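Long-range contact in regulator of G-protein signaling 16 (Mus musculus, PDB 3C7L), which increases the GTPase activity of G protein alpha subunits, driving them into the inactive GDP-bound form and so damping receptor signalling, including phototransduction: residues E45-F50 with K84-D89. Sequence-based numbering, arbitrary orientation.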
ATOM      1  N   GLU A  45       0.560   0.010  -9.396  1.00  9.73           N
ATOM      2  CA  GLU A  45      -0.497  -0.592  -8.583  1.00  9.98           C
ATOM      3  C   GLU A  45       0.050  -1.358  -7.376  1.00 10.73           C
ATOM      4  O   GLU A  45      -0.686  -1.622  -6.417  1.00  8.10           O
ATOM      5  CB  GLU A  45      -1.382  -1.531  -9.418  1.00 11.45           C
ATOM      6  CG  GLU A  45      -0.789  -2.908  -9.684  1.00 12.90           C
ATOM      7  CD  GLU A  45       0.111  -2.942 -10.901  1.00 13.58           C
ATOM      8  OE1 GLU A  45       0.484  -1.863 -11.399  1.00 12.31           O
ATOM      9  OE2 GLU A  45       0.453  -4.053 -11.355  1.00 14.65           O
ATOM     10  N   GLU A  46       1.332  -1.719  -7.423  1.00  8.07           N
ATOM     11  CA  GLU A  46       1.956  -2.439  -6.318  1.00  9.82           C
ATOM     12  C   GLU A  46       1.913  -1.598  -5.042  1.00  8.15           C
ATOM     13  O   GLU A  46       1.897  -2.143  -3.944  1.00  8.24           O
ATOM     14  CB  GLU A  46       3.413  -2.783  -6.637  1.00 10.19           C
ATOM     15  CG  GLU A  46       4.321  -1.575  -6.762  1.00 12.87           C
ATOM     16  CD  GLU A  46       4.468  -1.093  -8.195  1.00 16.98           C
ATOM     17  OE1 GLU A  46       3.555  -1.344  -9.016  1.00 17.06           O
ATOM     18  OE2 GLU A  46       5.501  -0.450  -8.494  1.00 18.81           O
ATOM     19  N   ASN A  47       1.905  -0.275  -5.186  1.00  5.92           N
ATOM     20  CA  ASN A  47       1.852   0.604  -4.016  1.00  7.64           C
ATOM     21  C   ASN A  47       0.552   0.380  -3.253  1.00  6.70           C
ATOM     22  O   ASN A  47       0.540   0.299  -2.017  1.00  4.19           O
ATOM     23  CB  ASN A  47       1.953   2.078  -4.428  1.00  7.31           C
ATOM     24  CG  ASN A  47       3.316   2.433  -4.988  1.00 11.18           C
ATOM     25  OD1 ASN A  47       4.330   1.851  -4.592  1.00  9.49           O
ATOM     26  ND2 ASN A  47       3.353   3.404  -5.899  1.00  9.77           N
ATOM     27  N   LEU A  48      -0.548   0.288  -3.997  1.00  7.54           N
ATOM     28  CA  LEU A  48      -1.857   0.075  -3.397  1.00  7.29           C
ATOM     29  C   LEU A  48      -2.008  -1.348  -2.858  1.00  7.53           C
ATOM     30  O   LEU A  48      -2.583  -1.553  -1.794  1.00  8.12           O
ATOM     31  CB  LEU A  48      -2.957   0.358  -4.430  1.00  7.16           C
ATOM     32  CG  LEU A  48      -4.398   0.063  -4.000  1.00  7.54           C
ATOM     33  CD1 LEU A  48      -4.755   0.879  -2.762  1.00  6.34           C
ATOM     34  CD2 LEU A  48      -5.338   0.387  -5.145  1.00  6.04           C
ATOM     35  N   GLU A  49      -1.495  -2.331  -3.594  1.00  7.01           N
ATOM     36  CA  GLU A  49      -1.589  -3.723  -3.165  1.00  7.79           C
ATOM     37  C   GLU A  49      -0.822  -3.929  -1.866  1.00  7.56           C
ATOM     38  O   GLU A  49      -1.270  -4.645  -0.971  1.00  4.92           O
ATOM     39  CB  GLU A  49      -1.052  -4.647  -4.268  1.00  8.24           C
ATOM     40  CG  GLU A  49      -1.922  -4.594  -5.518  1.00 10.10           C
ATOM     41  CD  GLU A  49      -1.365  -5.372  -6.696  1.00 12.32           C
ATOM     42  OE1 GLU A  49      -0.201  -5.831  -6.640  1.00  9.55           O
ATOM     43  OE2 GLU A  49      -2.107  -5.507  -7.690  1.00 11.21           O
ATOM     44  N   PHE A  50       0.333  -3.282  -1.764  1.00  6.18           N
ATOM     45  CA  PHE A  50       1.159  -3.378  -0.569  1.00  7.23           C
ATOM     46  C   PHE A  50       0.453  -2.742   0.625  1.00  6.05           C
ATOM     47  O   PHE A  50       0.428  -3.317   1.713  1.00  6.13           O
ATOM     48  CB  PHE A  50       2.507  -2.688  -0.807  1.00  8.13           C
ATOM     49  CG  PHE A  50       3.330  -2.515   0.438  1.00  7.09           C
ATOM     50  CD1 PHE A  50       3.693  -3.614   1.208  1.00  7.99           C
ATOM     51  CD2 PHE A  50       3.740  -1.251   0.842  1.00  6.57           C
ATOM     52  CE1 PHE A  50       4.454  -3.455   2.364  1.00  8.13           C
ATOM     53  CE2 PHE A  50       4.495  -1.081   1.989  1.00  6.42           C
ATOM     54  CZ  PHE A  50       4.856  -2.185   2.755  1.00  9.87           C
ATOM     55  N   LYS A  84       6.944  -7.536  -6.753  1.00 11.92           N
ATOM     56  CA  LYS A  84       6.215  -6.270  -6.708  1.00 13.48           C
ATOM     57  C   LYS A  84       6.899  -5.233  -5.828  1.00 13.88           C
ATOM     58  O   LYS A  84       6.237  -4.464  -5.127  1.00 13.68           O
ATOM     59  CB  LYS A  84       4.794  -6.509  -6.193  1.00 14.19           C
ATOM     60  CG  LYS A  84       3.941  -7.368  -7.100  1.00 18.97           C
ATOM     61  CD  LYS A  84       2.607  -7.695  -6.450  1.00 20.27           C
ATOM     62  CE  LYS A  84       1.741  -8.530  -7.379  1.00 21.64           C
ATOM     63  NZ  LYS A  84       0.485  -8.957  -6.714  1.00 23.40           N
ATOM     64  N   GLU A  85       8.227  -5.206  -5.882  1.00 11.57           N
ATOM     65  CA  GLU A  85       9.013  -4.280  -5.082  1.00 12.74           C
ATOM     66  C   GLU A  85       8.504  -2.843  -5.156  1.00 12.83           C
ATOM     67  O   GLU A  85       8.390  -2.268  -6.237  1.00 12.01           O
ATOM     68  CB  GLU A  85      10.483  -4.324  -5.512  1.00 12.63           C
ATOM     69  CG  GLU A  85      11.360  -3.335  -4.761  1.00 14.38           C
ATOM     70  CD  GLU A  85      12.830  -3.475  -5.090  1.00 15.49           C
ATOM     71  OE1 GLU A  85      13.159  -4.071  -6.136  1.00 16.97           O
ATOM     72  OE2 GLU A  85      13.663  -2.974  -4.303  1.00 17.30           O
ATOM     73  N   VAL A  86       8.195  -2.267  -4.000  1.00 12.23           N
ATOM     74  CA  VAL A  86       7.719  -0.887  -3.954  1.00 12.30           C
ATOM     75  C   VAL A  86       8.918   0.059  -3.926  1.00 13.32           C
ATOM     76  O   VAL A  86       9.984  -0.298  -3.428  1.00 12.51           O
ATOM     77  CB  VAL A  86       6.829  -0.631  -2.712  1.00 11.76           C
ATOM     78  CG1 VAL A  86       5.575  -1.495  -2.791  1.00  9.75           C
ATOM     79  CG2 VAL A  86       7.600  -0.937  -1.437  1.00 10.30           C
ATOM     80  N   ASN A  87       8.735   1.269  -4.445  1.00 14.91           N
ATOM     81  CA  ASN A  87       9.818   2.249  -4.492  1.00 17.40           C
ATOM     82  C   ASN A  87      10.139   2.882  -3.141  1.00 18.93           C
ATOM     83  O   ASN A  87       9.669   3.973  -2.814  1.00 20.80           O
ATOM     84  CB  ASN A  87       9.498   3.338  -5.517  1.00 20.59           C
ATOM     85  CG  ASN A  87      10.610   4.364  -5.641  1.00 23.31           C
ATOM     86  OD1 ASN A  87      11.787   4.014  -5.744  1.00 25.82           O
ATOM     87  ND2 ASN A  87      10.240   5.638  -5.645  1.00 26.19           N
ATOM     88  N   ILE A  88      10.964   2.181  -2.375  1.00 18.77           N
ATOM     89  CA  ILE A  88      11.390   2.608  -1.053  1.00 19.63           C
ATOM     90  C   ILE A  88      12.917   2.720  -1.052  1.00 20.40           C
ATOM     91  O   ILE A  88      13.584   2.002  -1.795  1.00 19.38           O
ATOM     92  CB  ILE A  88      10.951   1.563  -0.002  1.00 20.08           C
ATOM     93  CG1 ILE A  88       9.440   1.634   0.202  1.00 21.83           C
ATOM     94  CG2 ILE A  88      11.705   1.761   1.279  1.00 23.02           C
ATOM     95  CD1 ILE A  88       8.935   3.006   0.539  1.00 19.90           C
ATOM     96  N   ASP A  89      13.478   3.607  -0.231  1.00 21.55           N
ATOM     97  CA  ASP A  89      14.936   3.734  -0.192  1.00 21.44           C
ATOM     98  C   ASP A  89      15.550   2.575   0.586  1.00 21.33           C
ATOM     99  O   ASP A  89      14.839   1.817   1.242  1.00 22.35           O
ATOM    100  CB  ASP A  89      15.369   5.077   0.423  1.00 22.94           C
ATOM    101  CG  ASP A  89      14.847   5.286   1.836  1.00 23.97           C
ATOM    102  OD1 ASP A  89      14.680   4.297   2.583  1.00 24.83           O
ATOM    103  OD2 ASP A  89      14.623   6.457   2.211  1.00 24.31           O
TER
HETATM  104  O   HOH W   1       6.474   1.731  -5.915  1.00 11.52           O
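E46 meets the loop at K84, where helix 45-57 packs against the chain joining helices 63-78 and 90-101. Its CB lies 3.6 Å from the backbone O of K84, a van der Waals contact with the carbonyl, and 4.0 Å from K84 CB; the carboxylate plays little part. With CG tucked between its own N and carbonyl carbon (chi1 66°) and the chain bent at chi2, E46 passes close to the backbone of K84 and E85. N47, buried against T115 and L118 of helix 109-128, reaches the loop through a water: N47 OD1 accepts from it at a short 2.5 Å, and the water in turn accepts from the backbone N of N87 at 2.7 Å. The water thus links the amide oxygen to a loop N-H, while the same OD1 packs near V86 CB. E49 and K84 cross at about a right angle, and E49 OE1 forms a weak, salt-bridging hydrogen bond with K84 NZ at 3.2 Å; the other carboxylate oxygen, OE2, is hydrogen-bonded to H36 of helix 29-40. The extended lysine runs from beside E46 to E49 and also has a long, weak ion pair with E76. A methionine in its place would probably leave E49 OE1 without its cationic mate and the carboxylate held mainly by H36. F50 CB touches V86 CG1 at 3.8 Å; CG anti to N (chi1 169°) swings the ring so that this methyl lies obliquely to it, and I73 and I78 of helix 63-78 pack against the phenylalanine too. As in related RGS domains such as RGS4, the E46-N47 pair and the loop carrying N87, joined here, probably form part of the surface that grips the G alpha switch regions.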